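Local coordinates for protein flavodoxin-like domain (Synechococcus elongatus PCC 6301, PDB 3HLY) that probably binds flavin mononucleotide, as flavodoxins do, and so would serve as an electron-carrying domain of a larger flavoprotein, at residues S9-S14 and T59-P64; Q104-N107 and H111-F114; S51-V56 and Q140-A145; D15-A20 and Q129-S134. All blocks are in the same frame, centred on the assembly; numbering follows the deposited sequence.

Contact 1: residues S9-S14 and T59-P64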
loop_
_atom_site.group_PDB
_atom_site.type_symbol
_atom_site.label_atom_id
_atom_site.label_comp_id
_atom_site.label_asym_id
_atom_site.label_seq_id
_atom_site.Cartn_x
_atom_site.Cartn_y
_atom_site.Cartn_z
ATOM N N SER A 9 -4.629 11.185 0.294
ATOM C CA SER A 9 -3.898 12.432 0.191
ATOM C C SER A 9 -3.992 13.200 1.492
ATOM O O SER A 9 -5.069 13.362 2.052
ATOM C CB SER A 9 -4.461 13.294 -0.937
ATOM O OG SER A 9 -3.996 12.837 -2.194
ATOM N N ASP A 10 -2.847 13.658 1.973
ATOM C CA ASP A 10 -2.774 14.458 3.181
ATOM C C ASP A 10 -3.376 13.870 4.454
ATOM O O ASP A 10 -3.898 14.609 5.288
ATOM C CB ASP A 10 -3.380 15.838 2.900
ATOM C CG ASP A 10 -2.767 16.495 1.674
ATOM O OD1 ASP A 10 -1.572 16.240 1.415
ATOM O OD2 ASP A 10 -3.462 17.264 0.968
ATOM N N TYR A 11 -3.301 12.550 4.604
ATOM C CA TYR A 11 -3.784 11.882 5.809
ATOM C C TYR A 11 -2.545 11.420 6.563
ATOM O O TYR A 11 -1.798 10.570 6.082
ATOM C CB TYR A 11 -4.647 10.663 5.472
ATOM C CG TYR A 11 -5.180 9.967 6.704
ATOM C CD1 TYR A 11 -5.112 8.581 6.833
ATOM C CD2 TYR A 11 -5.736 10.701 7.758
ATOM C CE1 TYR A 11 -5.577 7.942 7.981
ATOM C CE2 TYR A 11 -6.204 10.073 8.909
ATOM C CZ TYR A 11 -6.117 8.696 9.016
ATOM O OH TYR A 11 -6.532 8.072 10.169
ATOM N N GLY A 12 -2.317 11.980 7.743
ATOM C CA GLY A 12 -1.138 11.602 8.499
ATOM C C GLY A 12 0.113 11.846 7.666
ATOM O O GLY A 12 0.297 12.933 7.112
ATOM N N TYR A 13 0.971 10.835 7.567
ATOM C CA TYR A 13 2.195 10.943 6.783
ATOM C C TYR A 13 2.135 10.053 5.548
ATOM O O TYR A 13 3.170 9.644 5.022
ATOM C CB TYR A 13 3.400 10.567 7.642
ATOM C CG TYR A 13 3.741 11.613 8.677
ATOM C CD1 TYR A 13 4.747 12.553 8.444
ATOM C CD2 TYR A 13 3.044 11.681 9.880
ATOM C CE1 TYR A 13 5.049 13.534 9.389
ATOM C CE2 TYR A 13 3.337 12.656 10.829
ATOM C CZ TYR A 13 4.337 13.575 10.578
ATOM O OH TYR A 13 4.622 14.534 11.520
ATOM N N SER A 14 0.919 9.763 5.085
ATOM C CA SER A 14 0.723 8.912 3.914
ATOM C C SER A 14 1.513 9.348 2.680
ATOM O O SER A 14 2.190 8.526 2.064
ATOM C CB SER A 14 -0.763 8.828 3.553
ATOM O OG SER A 14 -1.455 8.010 4.470
ATOM N N THR A 59 -2.517 2.637 5.945
ATOM C CA THR A 59 -3.705 2.378 6.762
ATOM C C THR A 59 -4.731 3.492 6.657
ATOM O O THR A 59 -4.405 4.673 6.777
ATOM C CB THR A 59 -3.375 2.208 8.252
ATOM O OG1 THR A 59 -2.584 3.315 8.690
ATOM C CG2 THR A 59 -2.624 0.907 8.497
ATOM N N PRO A 60 -5.981 3.122 6.368
ATOM C CA PRO A 60 -7.084 4.074 6.244
ATOM C C PRO A 60 -7.925 4.134 7.504
ATOM O O PRO A 60 -8.314 3.112 8.065
ATOM C CB PRO A 60 -7.872 3.549 5.055
ATOM C CG PRO A 60 -7.674 2.067 5.161
ATOM C CD PRO A 60 -6.250 1.894 5.592
ATOM N N PRO A 61 -8.256 5.351 7.936
ATOM C CA PRO A 61 -9.060 5.562 9.139
ATOM C C PRO A 61 -10.313 4.745 9.234
ATOM O O PRO A 61 -11.008 4.513 8.248
ATOM C CB PRO A 61 -9.434 7.023 9.068
ATOM C CG PRO A 61 -9.546 7.254 7.590
ATOM C CD PRO A 61 -8.360 6.507 7.030
ATOM N N SER A 62 -10.577 4.370 10.477
ATOM C CA SER A 62 -11.732 3.621 10.954
ATOM C C SER A 62 -13.080 3.949 10.320
ATOM O O SER A 62 -13.796 3.051 9.879
ATOM C CB SER A 62 -11.855 3.870 12.440
ATOM O OG SER A 62 -10.883 3.136 13.147
ATOM N N GLN A 63 -13.449 5.222 10.351
ATOM C CA GLN A 63 -14.675 5.649 9.759
ATOM C C GLN A 63 -14.256 6.393 8.496
ATOM O O GLN A 63 -14.049 7.602 8.508
ATOM C CB GLN A 63 -15.483 6.575 10.698
ATOM C CG GLN A 63 -15.621 6.018 12.104
ATOM C CD GLN A 63 -16.042 4.562 12.112
ATOM O OE1 GLN A 63 -15.579 3.778 12.941
ATOM N NE2 GLN A 63 -16.926 4.192 11.195
ATOM N N PRO A 64 -14.034 5.639 7.411
ATOM C CA PRO A 64 -13.629 6.190 6.112
ATOM C C PRO A 64 -14.905 6.807 5.483
ATOM O O PRO A 64 -16.032 6.442 5.831
ATOM C CB PRO A 64 -13.176 4.970 5.322
ATOM C CG PRO A 64 -13.925 3.836 5.950
ATOM C CD PRO A 64 -13.942 4.169 7.422
HETATM O O HOH W 1 -3.624 6.255 3.977
#
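Tyr11 lays its phenol ring alongside Pro61, and this pair supplies most of the surface buried between 9-14 and 59-64. CE1 of Tyr11 comes to 3.3 Å from CD of Pro61, approached obliquely. Further out, Tyr11 OH lies 3.3 Å from Pro61 CB, and the two side chains run past each other in opposite directions. With CG anti to the backbone N (chi1 -179°), the tyrosine ring reaches across to the proline loop, and its OH accepts a hydrogen bond from the backbone N of Gly93. Thr59 O approaches the ring edge in plane, 3.7 Å from Tyr11 CE1. Both segments are loops that follow parallel strands, 3-7 and 54-58, at the end of the sheet where flavodoxins hold their flavin; the first leads into helix 14-27, and its position is consistent with the phosphate-binding loop of that family. A type II' turn from Tyr11 to Ser14, with Gly12 at its second position, shapes this loop, and Ser14 N donates to Tyr11 O at 3.0 Å. An alanine in place of Tyr11 would strip Pro61 of its ring partner and probably leave the N-H of Gly93 without its acceptor. One water lies 2.8 Å from Ser14 OG and donates a weak bond to Thr59 O at 3.3 Å.

Contact 2: residues Q104-N107 and H111-F114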
loop_
_atom_site.group_PDB
_atom_site.type_symbol
_atom_site.label_atom_id
_atom_site.label_comp_id
_atom_site.label_asym_id
_atom_site.label_seq_id
_atom_site.Cartn_x
_atom_site.Cartn_y
_atom_site.Cartn_z
ATOM N N GLN A 104 -7.414 -9.703 6.344
ATOM C CA GLN A 104 -8.239 -9.693 5.143
ATOM C C GLN A 104 -7.493 -10.124 3.884
ATOM O O GLN A 104 -7.985 -10.960 3.130
ATOM C CB GLN A 104 -8.830 -8.307 4.931
ATOM C CG GLN A 104 -10.290 -8.213 5.284
ATOM C CD GLN A 104 -10.822 -6.824 5.090
ATOM O OE1 GLN A 104 -10.461 -5.903 5.831
ATOM N NE2 GLN A 104 -11.679 -6.651 4.084
ATOM N N PHE A 105 -6.304 -9.566 3.662
ATOM C CA PHE A 105 -5.510 -9.911 2.491
ATOM C C PHE A 105 -4.993 -11.345 2.515
ATOM O O PHE A 105 -5.006 -12.033 1.492
ATOM C CB PHE A 105 -4.329 -8.941 2.335
ATOM C CG PHE A 105 -4.721 -7.580 1.824
ATOM C CD1 PHE A 105 -5.177 -7.418 0.519
ATOM C CD2 PHE A 105 -4.645 -6.468 2.650
ATOM C CE1 PHE A 105 -5.552 -6.171 0.040
ATOM C CE2 PHE A 105 -5.017 -5.213 2.191
ATOM C CZ PHE A 105 -5.476 -5.063 0.872
ATOM N N ARG A 106 -4.503 -11.805 3.659
ATOM C CA ARG A 106 -4.013 -13.177 3.703
ATOM C C ARG A 106 -5.160 -14.143 3.418
ATOM O O ARG A 106 -4.953 -15.179 2.798
ATOM C CB ARG A 106 -3.368 -13.509 5.060
ATOM C CG ARG A 106 -1.919 -13.046 5.179
ATOM C CD ARG A 106 -1.136 -13.926 6.160
ATOM N NE ARG A 106 0.080 -13.287 6.674
ATOM C CZ ARG A 106 1.265 -13.255 6.055
ATOM N NH1 ARG A 106 1.448 -13.834 4.860
ATOM N NH2 ARG A 106 2.277 -12.635 6.644
ATOM N N ASN A 107 -6.370 -13.798 3.857
ATOM C CA ASN A 107 -7.511 -14.671 3.603
ATOM C C ASN A 107 -7.876 -14.729 2.127
ATOM O O ASN A 107 -8.474 -15.706 1.671
ATOM C CB ASN A 107 -8.726 -14.257 4.432
ATOM C CG ASN A 107 -8.869 -15.088 5.701
ATOM O OD1 ASN A 107 -8.607 -16.303 5.696
ATOM N ND2 ASN A 107 -9.296 -14.446 6.791
ATOM N N HIS A 111 0.360 -12.925 0.024
ATOM C CA HIS A 111 1.455 -13.031 0.985
ATOM C C HIS A 111 1.961 -11.589 1.212
ATOM O O HIS A 111 1.564 -10.670 0.483
ATOM C CB HIS A 111 2.571 -13.967 0.479
ATOM C CG HIS A 111 3.205 -13.549 -0.808
ATOM N ND1 HIS A 111 4.548 -13.261 -0.913
ATOM C CD2 HIS A 111 2.700 -13.439 -2.059
ATOM C CE1 HIS A 111 4.845 -12.998 -2.171
ATOM N NE2 HIS A 111 3.742 -13.099 -2.889
ATOM N N THR A 112 2.792 -11.368 2.229
ATOM C CA THR A 112 3.286 -10.009 2.494
ATOM C C THR A 112 4.366 -9.601 1.505
ATOM O O THR A 112 5.210 -10.409 1.127
ATOM C CB THR A 112 3.880 -9.879 3.906
ATOM O OG1 THR A 112 4.962 -10.805 4.048
ATOM C CG2 THR A 112 2.827 -10.148 4.962
ATOM N N ALA A 113 4.360 -8.346 1.073
ATOM C CA ALA A 113 5.385 -7.910 0.126
ATOM C C ALA A 113 6.678 -7.575 0.878
ATOM O O ALA A 113 7.766 -7.604 0.308
ATOM C CB ALA A 113 4.892 -6.709 -0.668
ATOM N N PHE A 114 6.527 -7.265 2.162
ATOM C CA PHE A 114 7.617 -6.931 3.072
ATOM C C PHE A 114 7.003 -6.873 4.473
ATOM O O PHE A 114 5.788 -6.863 4.611
ATOM C CB PHE A 114 8.274 -5.574 2.711
ATOM C CG PHE A 114 7.296 -4.440 2.421
ATOM C CD1 PHE A 114 7.130 -3.962 1.118
ATOM C CD2 PHE A 114 6.575 -3.832 3.449
ATOM C CE1 PHE A 114 6.250 -2.880 0.835
ATOM C CE2 PHE A 114 5.697 -2.755 3.181
ATOM C CZ PHE A 114 5.534 -2.280 1.877
#
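Arg106 and Thr112 meet where the last turns of helix 98-107 overhang the short strand 111-112. The arginine chain is extended from CG to NE and carries its guanidinium across to the strand, where NH2 of Arg106 comes to 3.1 Å from CG2 of Thr112. The guanidinium carbon follows, with Arg106 CZ 3.6 Å from the same methyl, which lies oblique to the flat group. Threonine offers carbon here because of its rotation: at chi1 59° its OG1 sits between the backbone N and the carbonyl carbon, while CG2 is anti to the carbonyl carbon and lies beside the arginine. The second terminal nitrogen, Arg106 NH1, hangs 4.0 Å from CA of His111, whose own side chain starts out away from the helix. No hydrogen bond joins the two segments, and the contact lies at the protein surface. Beneath it, Phe105 turns inward from the helix to Ile85 and meets the ring of Phe76. The backbones of His111 and Ala113 bond to Ile85 of the adjacent strand 84-88, completing the beta-alpha-beta unit of 84-88, 98-107 and 111-112, while Ala113 and Phe114 pack against Leu138 of helix 125-144.

Contact 3: residues S51-V56 and Q140-A145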
loop_
_atom_site.group_PDB
_atom_site.type_symbol
_atom_site.label_atom_id
_atom_site.label_comp_id
_atom_site.label_asym_id
_atom_site.label_seq_id
_atom_site.Cartn_x
_atom_site.Cartn_y
_atom_site.Cartn_z
ATOM N N SER A 51 -4.049 -6.255 -12.318
ATOM C CA SER A 51 -2.806 -6.465 -13.048
ATOM C C SER A 51 -1.581 -6.183 -12.187
ATOM O O SER A 51 -0.466 -6.459 -12.593
ATOM C CB SER A 51 -2.769 -5.575 -14.289
ATOM O OG SER A 51 -2.818 -4.218 -13.909
ATOM N N ALA A 52 -1.795 -5.629 -11.000
ATOM C CA ALA A 52 -0.696 -5.317 -10.100
ATOM C C ALA A 52 -0.007 -6.584 -9.624
ATOM O O ALA A 52 -0.661 -7.557 -9.285
ATOM C CB ALA A 52 -1.216 -4.537 -8.897
ATOM N N ARG A 53 1.314 -6.583 -9.599
ATOM C CA ARG A 53 2.025 -7.749 -9.119
ATOM C C ARG A 53 2.047 -7.597 -7.590
ATOM O O ARG A 53 2.072 -8.574 -6.833
ATOM C CB ARG A 53 3.435 -7.779 -9.710
ATOM C CG ARG A 53 4.122 -9.117 -9.570
ATOM C CD ARG A 53 5.165 -9.363 -10.667
ATOM N NE ARG A 53 6.064 -10.459 -10.300
ATOM C CZ ARG A 53 5.671 -11.709 -10.070
ATOM N NH1 ARG A 53 4.391 -12.041 -10.177
ATOM N NH2 ARG A 53 6.557 -12.622 -9.698
ATOM N N GLY A 54 1.993 -6.347 -7.149
ATOM C CA GLY A 54 2.007 -6.065 -5.736
ATOM C C GLY A 54 1.140 -4.874 -5.421
ATOM O O GLY A 54 0.924 -3.986 -6.258
ATOM N N ILE A 55 0.625 -4.881 -4.202
ATOM C CA ILE A 55 -0.225 -3.824 -3.712
ATOM C C ILE A 55 0.361 -3.268 -2.402
ATOM O O ILE A 55 0.683 -4.023 -1.495
ATOM C CB ILE A 55 -1.630 -4.355 -3.420
ATOM C CG1 ILE A 55 -2.236 -4.974 -4.691
ATOM C CG2 ILE A 55 -2.497 -3.245 -2.886
ATOM C CD1 ILE A 55 -3.518 -5.712 -4.430
ATOM N N VAL A 56 0.511 -1.957 -2.329
ATOM C CA VAL A 56 1.005 -1.308 -1.118
ATOM C C VAL A 56 -0.119 -0.382 -0.684
ATOM O O VAL A 56 -0.602 0.433 -1.480
ATOM C CB VAL A 56 2.254 -0.487 -1.383
ATOM C CG1 VAL A 56 2.638 0.309 -0.126
ATOM C CG2 VAL A 56 3.380 -1.409 -1.785
ATOM N N GLN A 140 13.246 -5.895 -5.762
ATOM C CA GLN A 140 14.189 -6.941 -6.101
ATOM C C GLN A 140 13.502 -8.304 -6.106
ATOM O O GLN A 140 13.818 -9.137 -6.958
ATOM C CB GLN A 140 15.381 -6.893 -5.144
ATOM C CG GLN A 140 16.217 -5.650 -5.371
ATOM C CD GLN A 140 17.422 -5.562 -4.474
ATOM O OE1 GLN A 140 17.308 -5.548 -3.248
ATOM N NE2 GLN A 140 18.598 -5.493 -5.081
ATOM N N TRP A 141 12.539 -8.533 -5.205
ATOM C CA TRP A 141 11.849 -9.828 -5.186
ATOM C C TRP A 141 11.051 -10.033 -6.470
ATOM O O TRP A 141 10.880 -11.169 -6.931
ATOM C CB TRP A 141 10.907 -9.969 -3.969
ATOM C CG TRP A 141 11.620 -10.362 -2.687
ATOM C CD1 TRP A 141 11.741 -9.613 -1.551
ATOM C CD2 TRP A 141 12.340 -11.581 -2.440
ATOM N NE1 TRP A 141 12.491 -10.285 -0.614
ATOM C CE2 TRP A 141 12.870 -11.496 -1.134
ATOM C CE3 TRP A 141 12.586 -12.735 -3.197
ATOM C CZ2 TRP A 141 13.635 -12.528 -0.564
ATOM C CZ3 TRP A 141 13.348 -13.763 -2.628
ATOM C CH2 TRP A 141 13.859 -13.648 -1.327
ATOM N N LEU A 142 10.559 -8.935 -7.043
ATOM C CA LEU A 142 9.777 -9.007 -8.276
ATOM C C LEU A 142 10.710 -9.071 -9.480
ATOM O O LEU A 142 10.494 -9.868 -10.387
ATOM C CB LEU A 142 8.850 -7.799 -8.392
ATOM C CG LEU A 142 7.830 -7.649 -7.269
ATOM C CD1 LEU A 142 7.309 -6.226 -7.259
ATOM C CD2 LEU A 142 6.702 -8.659 -7.435
ATOM N N THR A 143 11.750 -8.239 -9.478
ATOM C CA THR A 143 12.731 -8.216 -10.565
ATOM C C THR A 143 13.410 -9.573 -10.761
ATOM O O THR A 143 13.941 -9.857 -11.838
ATOM C CB THR A 143 13.848 -7.178 -10.313
ATOM O OG1 THR A 143 13.271 -5.879 -10.157
ATOM C CG2 THR A 143 14.812 -7.133 -11.492
ATOM N N ARG A 144 13.402 -10.401 -9.718
ATOM C CA ARG A 144 14.021 -11.722 -9.783
ATOM C C ARG A 144 13.027 -12.838 -10.101
ATOM O O ARG A 144 13.415 -13.896 -10.593
ATOM C CB ARG A 144 14.746 -12.026 -8.470
ATOM C CG ARG A 144 16.084 -11.311 -8.332
ATOM C CD ARG A 144 16.572 -11.319 -6.896
ATOM N NE ARG A 144 17.912 -10.753 -6.761
ATOM C CZ ARG A 144 19.034 -11.393 -7.079
ATOM N NH1 ARG A 144 18.983 -12.631 -7.558
ATOM N NH2 ARG A 144 20.208 -10.803 -6.899
ATOM N N ALA A 145 11.748 -12.606 -9.822
ATOM C CA ALA A 145 10.719 -13.603 -10.103
ATOM C C ALA A 145 10.235 -13.424 -11.545
ATOM O O ALA A 145 9.048 -13.592 -11.843
ATOM C CB ALA A 145 9.558 -13.445 -9.132
#
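NH2 of Arg53 has two groups of Ala145 close to it, the methyl carbon CB at 3.2 Å and the carbonyl O of the same residue at 3.4 Å. The methyl stands at the edge of the guanidinium, in its plane. Further back along the arginine, a single branch of Leu142 does the touching: its CD2 is 3.4 Å from Arg53 CG and again 3.4 Å from Arg53 NE, with Arg53 CD between at 3.6 Å. The leucine methyl thus rides along the arginine chain, and the two side chains pass in opposite directions. Having CG anti to the backbone N (chi1 -165°) and an extended run from CG to NE, Arg53 lies along the side of Leu142 and delivers its charged end to Ala145, just past the last turn of the helix. Backbone bonds weaken there, for Ala145 N makes weak bonds to Trp141 O and Leu142 O. The contact joins the start of strand 54-58, just after helix 42-51, to the C-terminal end of helix 125-144. Leu142 also packs on Val3 of the neighbouring strand 3-7, and the backbones of Arg53 and Gly54 bond to Ser2. Chemically this is a surface contact in which methylene groups of a long polar side chain cover a leucine. The positive guanidinium, placed near the carbonyl end of a helix, probably meets a favourable helix dipole there, without the aid of a salt bridge across the two segments.

Contact 4: residues D15-A20 and Q129-S134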
loop_
_atom_site.group_PDB
_atom_site.type_symbol
_atom_site.label_atom_id
_atom_site.label_comp_id
_atom_site.label_asym_id
_atom_site.label_seq_id
_atom_site.Cartn_x
_atom_site.Cartn_y
_atom_site.Cartn_z
ATOM N N ASP A 15 1.420 10.624 2.304
ATOM C CA ASP A 15 2.157 11.108 1.132
ATOM C C ASP A 15 3.640 10.739 1.235
ATOM O O ASP A 15 4.231 10.163 0.317
ATOM C CB ASP A 15 2.082 12.636 1.010
ATOM C CG ASP A 15 0.681 13.144 0.739
ATOM O OD1 ASP A 15 0.091 12.785 -0.307
ATOM O OD2 ASP A 15 0.173 13.919 1.578
ATOM N N ARG A 16 4.213 11.083 2.381
ATOM C CA ARG A 16 5.626 10.897 2.664
ATOM C C ARG A 16 6.102 9.457 2.849
ATOM O O ARG A 16 7.179 9.092 2.398
ATOM C CB ARG A 16 5.973 11.727 3.894
ATOM C CG ARG A 16 7.334 12.337 3.861
ATOM C CD ARG A 16 7.337 13.592 4.702
ATOM N NE ARG A 16 6.440 14.618 4.179
ATOM C CZ ARG A 16 6.241 15.795 4.764
ATOM N NH1 ARG A 16 6.871 16.092 5.895
ATOM N NH2 ARG A 16 5.423 16.683 4.212
ATOM N N LEU A 17 5.318 8.644 3.531
ATOM C CA LEU A 17 5.711 7.255 3.708
ATOM C C LEU A 17 5.534 6.561 2.354
ATOM O O LEU A 17 6.403 5.821 1.906
ATOM C CB LEU A 17 4.828 6.595 4.752
ATOM C CG LEU A 17 4.859 7.238 6.137
ATOM C CD1 LEU A 17 3.564 6.948 6.878
ATOM C CD2 LEU A 17 6.046 6.721 6.885
ATOM N N SER A 18 4.414 6.836 1.693
ATOM C CA SER A 18 4.142 6.215 0.396
ATOM C C SER A 18 5.184 6.612 -0.657
ATOM O O SER A 18 5.570 5.785 -1.479
ATOM C CB SER A 18 2.710 6.538 -0.067
ATOM O OG SER A 18 2.541 7.902 -0.443
ATOM N N GLN A 19 5.666 7.858 -0.616
ATOM C CA GLN A 19 6.680 8.314 -1.570
ATOM C C GLN A 19 8.025 7.627 -1.323
ATOM O O GLN A 19 8.747 7.300 -2.261
ATOM C CB GLN A 19 6.872 9.829 -1.462
ATOM C CG GLN A 19 5.900 10.647 -2.275
ATOM C CD GLN A 19 5.969 12.125 -1.931
ATOM O OE1 GLN A 19 6.979 12.612 -1.408
ATOM N NE2 GLN A 19 4.895 12.847 -2.226
ATOM N N ALA A 20 8.364 7.448 -0.048
ATOM C CA ALA A 20 9.599 6.795 0.356
ATOM C C ALA A 20 9.582 5.335 -0.138
ATOM O O ALA A 20 10.578 4.841 -0.653
ATOM C CB ALA A 20 9.730 6.834 1.869
ATOM N N GLN A 129 13.794 5.524 5.909
ATOM C CA GLN A 129 14.816 4.659 5.326
ATOM C C GLN A 129 14.248 3.251 5.226
ATOM O O GLN A 129 14.514 2.540 4.262
ATOM C CB GLN A 129 16.082 4.629 6.187
ATOM C CG GLN A 129 17.197 3.751 5.620
ATOM C CD GLN A 129 17.671 4.212 4.242
ATOM O OE1 GLN A 129 18.202 5.318 4.090
ATOM N NE2 GLN A 129 17.477 3.367 3.233
ATOM N N GLN A 130 13.469 2.856 6.231
ATOM C CA GLN A 130 12.852 1.538 6.254
ATOM C C GLN A 130 11.794 1.412 5.137
ATOM O O GLN A 130 11.648 0.352 4.523
ATOM C CB GLN A 130 12.230 1.278 7.626
ATOM C CG GLN A 130 11.636 -0.113 7.775
ATOM C CD GLN A 130 10.975 -0.308 9.118
ATOM O OE1 GLN A 130 10.931 0.617 9.942
ATOM N NE2 GLN A 130 10.446 -1.509 9.353
ATOM N N CYS A 131 11.033 2.473 4.904
ATOM C CA CYS A 131 10.066 2.488 3.800
ATOM C C CYS A 131 10.813 2.303 2.465
ATOM O O CYS A 131 10.389 1.527 1.593
ATOM C CB CYS A 131 9.361 3.834 3.721
ATOM S SG CYS A 131 8.139 4.119 4.979
ATOM N N GLU A 132 11.902 3.050 2.292
ATOM C CA GLU A 132 12.677 2.963 1.058
ATOM C C GLU A 132 13.266 1.576 0.902
ATOM O O GLU A 132 13.252 1.009 -0.190
ATOM C CB GLU A 132 13.802 3.994 1.037
ATOM C CG GLU A 132 14.564 4.031 -0.269
ATOM C CD GLU A 132 15.584 5.156 -0.306
ATOM O OE1 GLU A 132 16.799 4.855 -0.345
ATOM O OE2 GLU A 132 15.165 6.338 -0.288
ATOM N N GLU A 133 13.780 1.025 1.997
ATOM C CA GLU A 133 14.360 -0.311 1.944
ATOM C C GLU A 133 13.287 -1.361 1.665
ATOM O O GLU A 133 13.550 -2.341 0.986
ATOM C CB GLU A 133 15.067 -0.663 3.258
ATOM C CG GLU A 133 15.859 -1.953 3.145
ATOM C CD GLU A 133 17.024 -1.826 2.166
ATOM O OE1 GLU A 133 17.394 -2.838 1.535
ATOM O OE2 GLU A 133 17.577 -0.711 2.038
ATOM N N SER A 134 12.083 -1.154 2.194
ATOM C CA SER A 134 10.990 -2.092 1.967
ATOM C C SER A 134 10.625 -2.090 0.488
ATOM O O SER A 134 10.327 -3.149 -0.078
ATOM C CB SER A 134 9.747 -1.704 2.790
ATOM O OG SER A 134 10.018 -1.722 4.172
#
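The first and last helices of the flavodoxin fold, 14-27 and 125-144, pack side by side on one face of the parallel sheet, and here Ala20 and Leu17 of the first meet Cys131 and Glu132 of the second. The short segments approach to 8.3 Å between axes, with their N-to-C directions 41° apart. Such closeness suits the small residues at the interface. CB of Ala20 lies 3.5 Å from CB of Cys131, and one turn earlier the Leu17 CD2 methyl rests 3.8 Å from the cysteine SG. That sulfur is anti to its own carbonyl carbon (chi1 -74°), which directs it to Leu17, while CB, placed by the backbone, faces the alanine. Backbone comes near backbone as well: CA of Glu132 makes a C-H...O contact with Ala20 O at 3.3 Å, the angle at the hydrogen being 141°. The first methylene of the glutamate adds to this, Glu132 CB lying 3.7 Å from Ala20 O, whereas its chain extends onward. Within the second helix, Ser134 OG donates to Gln130 O at 2.7 Å; Ser134 N reaches the same oxygen from the opposite face of its carbonyl plane, so one serine grips it twice. Around the pair, Leu17 also touches Phe88 of strand 84-88 and Pro123, and Cys131 touches Ile117. Buried helix-to-helix packing of this kind, over strands running in the order 2-1-3-4-5, is characteristic of the three-layer alpha-beta-alpha sandwich of flavodoxins.

From the N terminus, the loop after strand 3-7 enters contact 1, and helix 14-27 at once begins contact 4; Asp10 N probably bonds to Asp15 OD2 at this junction. Contact 3 opens at the entry to strand 54-58, whose far end leads into 59-64, where contact 1 closes. Contact 2 then joins helix 98-107 to edge strand 111-112, a local closure lying within the longer loops of contacts 3 and 4. Helix 125-144 closes contact 4 and then contact 3. Contacts 1, 3 and 4 cross one another pairwise along the chain, and Phe114 of contact 2 packs on both Val56 and Ser134, linking the edge strand to the central sheet and the last helix.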